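Local atomic coordinates of uncharacterized hypothetical protein (Bacteroides uniformis, PDB entry 4EIU), a protein that is of unknown function but belongs to the DUF3823 family, whose N-terminal domain is grouped with the transthyretin-like beta-sandwich folds. Residues A[28-32]-A[175-179]; A[163-168]-A[236-240]; A[183-188]-A[205-211]. All blocks are in the same frame, centred on the assembly; numbering follows the deposited sequence. Where two conformers were deposited one is given.

Contact 1: A[28-32]-A[175-179]; sequences DQGSE and VGYRA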
loop_
_atom_site.group_PDB
_atom_site.type_symbol
_atom_site.label_atom_id
_atom_site.label_comp_id
_atom_site.label_asym_id
_atom_site.label_seq_id
_atom_site.Cartn_x
_atom_site.Cartn_y
_atom_site.Cartn_z
ATOM N N ASP A 28 -4.446 3.363 -0.517
ATOM C CA ASP A 28 -5.351 4.121 -1.383
ATOM C C ASP A 28 -6.468 3.144 -1.707
ATOM O O ASP A 28 -6.173 1.997 -2.046
ATOM C CB ASP A 28 -4.614 4.500 -2.662
ATOM C CG ASP A 28 -5.408 5.457 -3.547
ATOM O OD1 ASP A 28 -5.941 6.483 -3.018
ATOM O OD2 ASP A 28 -5.457 5.175 -4.771
ATOM N N GLN A 29 -7.734 3.554 -1.571
ATOM C CA GLN A 29 -8.830 2.628 -1.869
ATOM C C GLN A 29 -9.047 2.593 -3.403
ATOM O O GLN A 29 -9.946 3.212 -3.919
ATOM C CB GLN A 29 -10.120 3.007 -1.125
ATOM C CG GLN A 29 -11.135 1.845 -1.117
ATOM C CD GLN A 29 -12.283 2.056 -0.138
ATOM O OE1 GLN A 29 -12.858 3.125 -0.069
ATOM N NE2 GLN A 29 -12.651 1.007 0.598
ATOM N N GLY A 30 -8.136 1.952 -4.105
ATOM C CA GLY A 30 -8.232 1.654 -5.549
ATOM C C GLY A 30 -7.640 0.275 -5.740
ATOM O O GLY A 30 -7.098 -0.326 -4.772
ATOM N N SER A 31 -7.664 -0.178 -6.986
ATOM C CA SER A 31 -7.173 -1.515 -7.361
ATOM C C SER A 31 -5.721 -1.728 -7.000
ATOM O O SER A 31 -5.291 -2.863 -6.853
ATOM C CB SER A 31 -7.337 -1.758 -8.880
ATOM O OG SER A 31 -8.690 -1.634 -9.290
ATOM N N GLU A 32 -4.962 -0.625 -6.879
ATOM C CA GLU A 32 -3.521 -0.680 -6.545
ATOM C C GLU A 32 -3.241 -0.583 -5.023
ATOM O O GLU A 32 -2.091 -0.413 -4.581
ATOM C CB GLU A 32 -2.745 0.395 -7.287
ATOM C CG GLU A 32 -3.037 0.415 -8.787
ATOM C CD GLU A 32 -4.317 1.170 -9.166
ATOM O OE1 GLU A 32 -4.968 1.835 -8.314
ATOM O OE2 GLU A 32 -4.686 1.063 -10.348
ATOM N N VAL A 175 -6.883 12.063 -1.145
ATOM C CA VAL A 175 -5.668 12.167 -1.974
ATOM C C VAL A 175 -4.838 10.863 -1.949
ATOM O O VAL A 175 -4.545 10.285 -0.891
ATOM C CB VAL A 175 -4.794 13.386 -1.565
ATOM C CG1 VAL A 175 -4.458 13.367 -0.074
ATOM C CG2 VAL A 175 -3.529 13.482 -2.422
ATOM N N GLY A 176 -4.504 10.422 -3.155
ATOM C CA GLY A 176 -3.652 9.278 -3.400
ATOM C C GLY A 176 -3.700 9.023 -4.884
ATOM O O GLY A 176 -4.172 9.872 -5.655
ATOM N N TYR A 177 -3.239 7.853 -5.308
ATOM C CA TYR A 177 -3.242 7.584 -6.741
ATOM C C TYR A 177 -4.616 7.765 -7.392
ATOM O O TYR A 177 -4.732 8.438 -8.405
ATOM C CB TYR A 177 -2.747 6.188 -7.006
ATOM C CG TYR A 177 -2.651 5.886 -8.450
ATOM C CD1 TYR A 177 -1.727 6.567 -9.260
ATOM C CD2 TYR A 177 -3.482 4.937 -9.035
ATOM C CE1 TYR A 177 -1.617 6.273 -10.604
ATOM C CE2 TYR A 177 -3.398 4.659 -10.394
ATOM C CZ TYR A 177 -2.439 5.317 -11.154
ATOM O OH TYR A 177 -2.332 5.025 -12.463
ATOM N N ARG A 178 -5.654 7.160 -6.823
ATOM C CA ARG A 178 -6.959 7.197 -7.466
ATOM C C ARG A 178 -7.497 8.642 -7.642
ATOM O O ARG A 178 -8.032 8.993 -8.705
ATOM C CB ARG A 178 -7.929 6.304 -6.696
ATOM C CG ARG A 178 -9.261 6.096 -7.388
ATOM C CD ARG A 178 -10.132 5.109 -6.626
ATOM N NE ARG A 178 -11.516 5.196 -7.090
ATOM C CZ ARG A 178 -12.547 4.517 -6.577
ATOM N NH1 ARG A 178 -12.393 3.669 -5.553
ATOM N NH2 ARG A 178 -13.757 4.689 -7.093
ATOM N N ALA A 179 -7.309 9.476 -6.625
ATOM C CA ALA A 179 -7.851 10.821 -6.583
ATOM C C ALA A 179 -6.837 11.883 -7.041
ATOM O O ALA A 179 -7.081 13.068 -6.905
ATOM C CB ALA A 179 -8.371 11.126 -5.168
HETATM O O HOH W 1 -7.054 8.480 -4.083
#
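Asp28 and Arg178 are the main polar partners where these two loops meet. The backbone N of Arg178 donates to Asp28 OD2 at 2.9 Å, arriving on the syn side of the carboxylate but tilted out of its plane. The other oxygen, OD1, accepts a hydrogen bond from a water 2.5 Å away, and that water accepts from Ala179 N at 2.7 Å, so the carboxylate holds the N-H of Arg178 directly and that of Ala179 through the water. In return the Arg178 side chain, stretched out from CG to NE (chi2 175°), lies across Asp28 and brings NH1 to Gln29 O at 3.0 Å, with the carbonyl oxygen at the edge of the guanidinium and in its plane. Glu32 approaches Tyr177 from the rim: OE1 sits 3.5 Å from CD2, near the ring plane, and the carboxylate stands steeply to the ring.

Behind this shell, Gln29 is the centre of an inverse gamma turn closed by a weak bond from Gly30 N to Asp28 O. Gly176 is suited to its place, since a CB there would strike Asp28 OD1. Tyr177 N is taken by Tyr240 OH, and the Tyr177 ring makes a cation-pi contact with Arg180. The contact is a polar loop-to-loop bridge between the N-terminal region, probably transthyretin-like, and the loop that links strands 162-170 and 186-189 in the C-terminal part.

Contact 2: A[163-168]-A[236-240]; sequences TDIQFF and RRWNY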
loop_
_atom_site.group_PDB
_atom_site.type_symbol
_atom_site.label_atom_id
_atom_site.label_comp_id
_atom_site.label_asym_id
_atom_site.label_seq_id
_atom_site.Cartn_x
_atom_site.Cartn_y
_atom_site.Cartn_z
ATOM N N THR A 163 11.942 2.778 -6.996
ATOM C CA THR A 163 11.819 3.211 -8.401
ATOM C C THR A 163 11.326 4.643 -8.527
ATOM O O THR A 163 11.590 5.298 -9.531
ATOM C CB THR A 163 10.891 2.254 -9.211
ATOM O OG1 THR A 163 9.557 2.248 -8.655
ATOM C CG2 THR A 163 11.442 0.790 -9.182
ATOM N N ASP A 164 10.587 5.139 -7.535
ATOM C CA ASP A 164 9.999 6.474 -7.640
ATOM C C ASP A 164 9.431 6.983 -6.332
ATOM O O ASP A 164 9.141 6.185 -5.452
ATOM C CB ASP A 164 8.902 6.529 -8.732
ATOM C CG ASP A 164 7.761 5.544 -8.498
ATOM O OD1 ASP A 164 7.897 4.388 -8.923
ATOM O OD2 ASP A 164 6.715 5.953 -7.945
ATOM N N ILE A 165 9.313 8.314 -6.227
ATOM C CA ILE A 165 8.516 8.983 -5.213
ATOM C C ILE A 165 7.415 9.756 -5.921
ATOM O O ILE A 165 7.655 10.397 -6.942
ATOM C CB ILE A 165 9.319 9.995 -4.376
ATOM C CG1 ILE A 165 10.279 9.261 -3.435
ATOM C CG2 ILE A 165 8.369 10.904 -3.572
ATOM C CD1 ILE A 165 11.337 10.153 -2.801
ATOM N N GLN A 166 6.211 9.717 -5.366
ATOM C CA GLN A 166 5.095 10.498 -5.910
ATOM C C GLN A 166 4.721 11.537 -4.892
ATOM O O GLN A 166 4.756 11.251 -3.687
ATOM C CB GLN A 166 3.875 9.602 -6.155
ATOM C CG GLN A 166 4.149 8.410 -7.060
ATOM C CD GLN A 166 4.520 8.830 -8.455
ATOM O OE1 GLN A 166 3.872 9.711 -9.029
ATOM N NE2 GLN A 166 5.561 8.204 -9.022
ATOM N N PHE A 167 4.354 12.724 -5.386
ATOM C CA PHE A 167 3.754 13.771 -4.593
ATOM C C PHE A 167 2.361 13.997 -5.183
ATOM O O PHE A 167 2.197 14.690 -6.184
ATOM C CB PHE A 167 4.650 15.003 -4.650
ATOM C CG PHE A 167 4.241 16.130 -3.757
ATOM C CD1 PHE A 167 3.963 15.930 -2.422
ATOM C CD2 PHE A 167 4.212 17.431 -4.254
ATOM C CE1 PHE A 167 3.633 16.995 -1.603
ATOM C CE2 PHE A 167 3.882 18.492 -3.439
ATOM C CZ PHE A 167 3.579 18.272 -2.113
ATOM N N PHE A 168 1.376 13.305 -4.600
ATOM C CA PHE A 168 0.003 13.372 -5.054
ATOM C C PHE A 168 -0.635 14.633 -4.481
ATOM O O PHE A 168 -0.489 14.940 -3.300
ATOM C CB PHE A 168 -0.796 12.140 -4.629
ATOM C CG PHE A 168 -0.359 10.857 -5.296
ATOM C CD1 PHE A 168 -0.423 10.711 -6.678
ATOM C CD2 PHE A 168 0.060 9.767 -4.534
ATOM C CE1 PHE A 168 -0.047 9.514 -7.286
ATOM C CE2 PHE A 168 0.446 8.572 -5.134
ATOM C CZ PHE A 168 0.375 8.435 -6.505
ATOM N N ARG A 236 2.881 -2.769 -9.198
ATOM C CA ARG A 236 3.841 -2.419 -8.166
ATOM C C ARG A 236 3.218 -1.355 -7.273
ATOM O O ARG A 236 3.005 -0.226 -7.685
ATOM C CB ARG A 236 5.159 -1.960 -8.784
ATOM C CG ARG A 236 5.742 -2.991 -9.742
ATOM C CD ARG A 236 7.142 -2.627 -10.230
ATOM N NE ARG A 236 7.170 -1.405 -11.060
ATOM C CZ ARG A 236 7.576 -0.191 -10.651
ATOM N NH1 ARG A 236 7.998 0.072 -9.411
ATOM N NH2 ARG A 236 7.536 0.804 -11.503
ATOM N N ARG A 237 2.902 -1.752 -6.046
ATOM C CA ARG A 237 2.045 -0.959 -5.166
ATOM C C ARG A 237 2.876 -0.016 -4.292
ATOM O O ARG A 237 3.929 -0.397 -3.777
ATOM C CB ARG A 237 1.219 -1.858 -4.284
ATOM C CG ARG A 237 0.368 -2.875 -5.048
ATOM C CD ARG A 237 -0.554 -3.741 -4.149
ATOM N NE ARG A 237 -1.126 -4.704 -5.064
ATOM C CZ ARG A 237 -2.312 -4.678 -5.596
ATOM N NH1 ARG A 237 -3.256 -3.819 -5.167
ATOM N NH2 ARG A 237 -2.552 -5.559 -6.561
ATOM N N TRP A 238 2.404 1.224 -4.180
ATOM C CA TRP A 238 2.978 2.220 -3.263
ATOM C C TRP A 238 2.695 2.011 -1.816
ATOM O O TRP A 238 1.559 1.676 -1.387
ATOM C CB TRP A 238 2.519 3.631 -3.651
ATOM C CG TRP A 238 3.050 4.140 -4.961
ATOM C CD1 TRP A 238 4.348 4.535 -5.274
ATOM C CD2 TRP A 238 2.300 4.320 -6.199
ATOM N NE1 TRP A 238 4.430 4.960 -6.565
ATOM C CE2 TRP A 238 3.242 4.868 -7.170
ATOM C CE3 TRP A 238 0.959 4.169 -6.561
ATOM C CZ2 TRP A 238 2.864 5.169 -8.459
ATOM C CZ3 TRP A 238 0.592 4.469 -7.876
ATOM C CH2 TRP A 238 1.521 4.944 -8.795
ATOM N N ASN A 239 3.726 2.311 -1.024
ATOM C CA ASN A 239 3.540 2.727 0.369
ATOM C C ASN A 239 3.332 4.236 0.457
ATOM O O ASN A 239 3.829 4.986 -0.378
ATOM C CB ASN A 239 4.703 2.295 1.251
ATOM C CG ASN A 239 4.787 0.776 1.368
ATOM O OD1 ASN A 239 5.677 0.172 0.784
ATOM N ND2 ASN A 239 3.855 0.171 2.088
ATOM N N TYR A 240 2.559 4.651 1.462
ATOM C CA TYR A 240 2.032 5.994 1.532
ATOM C C TYR A 240 2.285 6.652 2.869
ATOM O O TYR A 240 2.263 5.989 3.906
ATOM C CB TYR A 240 0.499 5.965 1.353
ATOM C CG TYR A 240 -0.034 5.881 -0.071
ATOM C CD1 TYR A 240 -0.332 7.035 -0.778
ATOM C CD2 TYR A 240 -0.336 4.656 -0.665
ATOM C CE1 TYR A 240 -0.856 6.981 -2.059
ATOM C CE2 TYR A 240 -0.837 4.601 -1.948
ATOM C CZ TYR A 240 -1.147 5.787 -2.619
ATOM O OH TYR A 240 -1.688 5.730 -3.897
HETATM O O HOH W 2 8.311 3.652 -11.236
#
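Thr163 to Phe168 and Arg236 to Tyr240 run 48° apart and come no closer than 8.9 Å between the CA atoms of Gln166 and Trp238, because strand 216-225 lies between strands 162-170 and 239-247 in the sheet, and side chains alone span the gap. At the centre, Trp238 NE1 donates to Asp164 OD2 over 2.8 Å in an almost straight bond; the oxygen uses its syn lone pair and lies in the indole plane, with the carboxylate turned nearly perpendicular to the ring. Gln166 NE2 reaches the same oxygen at 2.7 Å, from above the carboxylate plane, while its CG rests against Trp238 NE1. With CG set between its own N and carbonyl carbon (chi1 58°), Asp164 also turns OD1 back to Thr163 OG1, which donates to it at 2.7 Å. That hydroxyl in turn receives Arg236 NH1 at 2.8 Å, and a water links Asp164 OD1 to Arg236 NH2. Arg224 adds a salt bridge to OD1, so this largely buried carboxylate is well matched and probably stays ionised. Replacing Asp164 with an alanine would probably leave the indole N-H without its acceptor, the Gln166 amide free to turn and Arg224 short of its counter-charge.

Farther along, the edge of Phe168 points at the face of Trp238 in a T-shaped pair, centroids 5.6 Å apart and planes at 85°. Phe168 CE2 also meets Tyr240 CE1 at 3.7 Å, the two rings rim to rim. An aromatic cluster of Phe168, Trp238 and Tyr240 thus continues from the polar network along one face of a four-stranded antiparallel sheet.

Contact 3: A[183-188]-A[205-211]; sequences RWSSSI and IQSNGNV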
loop_
_atom_site.group_PDB
_atom_site.type_symbol
_atom_site.label_atom_id
_atom_site.label_comp_id
_atom_site.label_asym_id
_atom_site.label_seq_id
_atom_site.Cartn_x
_atom_site.Cartn_y
_atom_site.Cartn_z
ATOM N N ARG A 183 -2.865 17.929 -12.764
ATOM C CA ARG A 183 -2.332 19.280 -13.000
ATOM C C ARG A 183 -1.152 19.583 -12.067
ATOM O O ARG A 183 -0.210 20.317 -12.425
ATOM C CB ARG A 183 -3.421 20.339 -12.763
ATOM C CG ARG A 183 -4.626 20.249 -13.688
ATOM C CD ARG A 183 -5.696 21.282 -13.325
ATOM N NE ARG A 183 -6.469 20.863 -12.148
ATOM C CZ ARG A 183 -7.685 21.316 -11.836
ATOM N NH1 ARG A 183 -8.317 22.206 -12.606
ATOM N NH2 ARG A 183 -8.292 20.864 -10.744
ATOM N N TRP A 184 -1.230 19.039 -10.854
ATOM C CA TRP A 184 -0.348 19.438 -9.757
ATOM C C TRP A 184 0.431 18.301 -9.145
ATOM O O TRP A 184 1.468 18.532 -8.526
ATOM C CB TRP A 184 -1.170 20.132 -8.675
ATOM C CG TRP A 184 -2.020 21.261 -9.207
ATOM C CD1 TRP A 184 -1.606 22.348 -9.969
ATOM C CD2 TRP A 184 -3.470 21.454 -9.011
ATOM N NE1 TRP A 184 -2.670 23.174 -10.261
ATOM C CE2 TRP A 184 -3.816 22.693 -9.715
ATOM C CE3 TRP A 184 -4.475 20.743 -8.353
ATOM C CZ2 TRP A 184 -5.118 23.189 -9.741
ATOM C CZ3 TRP A 184 -5.781 21.250 -8.378
ATOM C CH2 TRP A 184 -6.095 22.448 -9.061
ATOM N N SER A 185 -0.065 17.085 -9.288
ATOM C CA SER A 185 0.677 15.912 -8.818
ATOM C C SER A 185 2.039 15.845 -9.539
ATOM O O SER A 185 2.176 16.296 -10.689
ATOM C CB SER A 185 -0.135 14.634 -9.032
ATOM O OG SER A 185 -1.305 14.655 -8.222
ATOM N N SER A 186 3.049 15.336 -8.841
ATOM C CA SER A 186 4.387 15.275 -9.381
ATOM C C SER A 186 5.047 13.982 -8.979
ATOM O O SER A 186 4.485 13.183 -8.221
ATOM C CB SER A 186 5.225 16.476 -8.927
ATOM O OG SER A 186 5.583 16.416 -7.550
ATOM N N SER A 187 6.243 13.766 -9.505
ATOM C CA SER A 187 7.001 12.597 -9.131
ATOM C C SER A 187 8.487 12.733 -9.428
ATOM O O SER A 187 8.908 13.667 -10.124
ATOM C CB SER A 187 6.376 11.358 -9.785
ATOM O OG SER A 187 6.513 11.366 -11.182
ATOM N N ILE A 188 9.291 11.863 -8.819
ATOM C CA ILE A 188 10.695 11.720 -9.172
ATOM C C ILE A 188 10.900 10.244 -9.427
ATOM O O ILE A 188 10.503 9.428 -8.590
ATOM C CB ILE A 188 11.665 12.155 -8.054
ATOM C CG1 ILE A 188 11.357 13.579 -7.556
ATOM C CG2 ILE A 188 13.098 12.121 -8.580
ATOM C CD1 ILE A 188 11.968 13.893 -6.203
ATOM N N ILE A 205 10.584 17.523 -2.980
ATOM C CA ILE A 205 9.719 17.369 -4.139
ATOM C C ILE A 205 8.748 18.564 -4.249
ATOM O O ILE A 205 8.398 19.171 -3.235
ATOM C CB ILE A 205 9.001 16.016 -4.090
ATOM C CG1 ILE A 205 8.257 15.751 -5.405
ATOM C CG2 ILE A 205 8.100 15.918 -2.861
ATOM C CD1 ILE A 205 7.981 14.288 -5.652
ATOM N N GLN A 206 8.349 18.876 -5.489
ATOM C CA GLN A 206 7.566 20.050 -5.840
ATOM C C GLN A 206 6.386 19.691 -6.710
ATOM O O GLN A 206 6.521 18.879 -7.637
ATOM C CB GLN A 206 8.430 21.029 -6.639
ATOM C CG GLN A 206 8.893 22.225 -5.849
ATOM C CD GLN A 206 9.487 23.290 -6.746
ATOM O OE1 GLN A 206 10.684 23.358 -6.898
ATOM N NE2 GLN A 206 8.640 24.102 -7.364
ATOM N N SER A 207 5.246 20.328 -6.436
ATOM C CA SER A 207 4.058 20.182 -7.277
ATOM C C SER A 207 4.337 20.730 -8.683
ATOM O O SER A 207 5.299 21.452 -8.899
ATOM C CB SER A 207 2.845 20.906 -6.651
ATOM O OG SER A 207 2.942 22.327 -6.757
ATOM N N ASN A 208 3.518 20.298 -9.640
ATOM C CA ASN A 208 3.492 20.869 -10.976
ATOM C C ASN A 208 2.398 21.923 -10.997
ATOM O O ASN A 208 1.701 22.146 -9.970
ATOM C CB ASN A 208 3.192 19.793 -12.026
ATOM C CG ASN A 208 4.387 18.917 -12.318
ATOM O OD1 ASN A 208 5.445 19.407 -12.688
ATOM N ND2 ASN A 208 4.223 17.616 -12.154
ATOM N N GLY A 209 2.257 22.576 -12.161
ATOM C CA GLY A 209 1.162 23.498 -12.366
ATOM C C GLY A 209 1.274 24.610 -11.209
ATOM O O GLY A 209 2.369 24.843 -10.561
ATOM N N ASN A 210 0.074 25.245 -11.052
ATOM C CA ASN A 210 -0.118 26.308 -10.069
ATOM C C ASN A 210 -1.522 26.203 -9.527
ATOM O O ASN A 210 -2.495 26.359 -10.271
ATOM C CB ASN A 210 0.092 27.673 -10.716
ATOM C CG ASN A 210 1.509 27.817 -11.253
ATOM O OD1 ASN A 210 1.647 27.628 -12.541
ATOM N ND2 ASN A 210 2.501 27.867 -10.194
ATOM N N VAL A 211 -1.641 25.887 -8.234
ATOM C CA VAL A 211 -2.956 25.790 -7.604
ATOM C C VAL A 211 -3.415 27.206 -7.282
ATOM O O VAL A 211 -2.639 27.986 -6.721
ATOM C CB VAL A 211 -2.936 24.941 -6.316
ATOM C CG1 VAL A 211 -4.360 24.784 -5.760
ATOM C CG2 VAL A 211 -2.300 23.576 -6.594
HETATM O O HOH W 3 6.599 15.605 -12.094
#
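Ile205 opens the contact by sending CD1 alongside Ile188, 3.9 Å from CG1, the two side chains sliding past each other in opposite directions. Next, Gln206 O accepts from Ser186 OG at 2.6 Å, the hydroxyl arriving from well above the carbonyl plane; a chi1 of 72°, with OG between backbone N and carbonyl carbon, puts it there. Ser207 turns its OG to Ile130 N and sets its CB against Trp184 O. Asn208 then grips twice: its N bonds Trp184 O at 2.9 Å, and its ND2 bonds Ser185 O at 2.8 Å while sharing a water with Ser187 N. Gly209 fits where a side chain would strike Arg183 O and Trp184 CD1, and its positive phi suits glycine too. Asn210 turns ND2 to Asn127 O. Finally, Val211 CG2, in one of its two conformers, lies over one face of the Trp184 indole in a CH-pi contact 3.4 Å from the centroid of the five-membered ring, 8° off its normal; Arg183 CB covers the opposite face. Strands 186-189 and 202-206 edge the four-stranded and three-stranded sheets, and these antiparallel segments join the two margins, consistent with the closed side of a beta-sandwich.

Overall arrangement
Contacts 1 and 2 lie close to the centre of the chain, their own centres about 11 Å apart, while contact 3 sits toward the outside, about 21 Å from the chain centre. Contact 1 joins loops of the N-terminal and C-terminal parts, probably two domains, through backbone groups and charged side chains; contact 2 links strand 162-170 to strand 239-247 and the residues leading into it, pairing a partly buried polar network with aromatic rings; contact 3 joins two sheet edges with serine and asparagine bonds and a valine on an indole. Arg237 ties the first two through Ser31 O. Contacts 2 and 3 share the four-stranded sheet, where Phe167 pairs with Ser186 and Ile165 with Ile188.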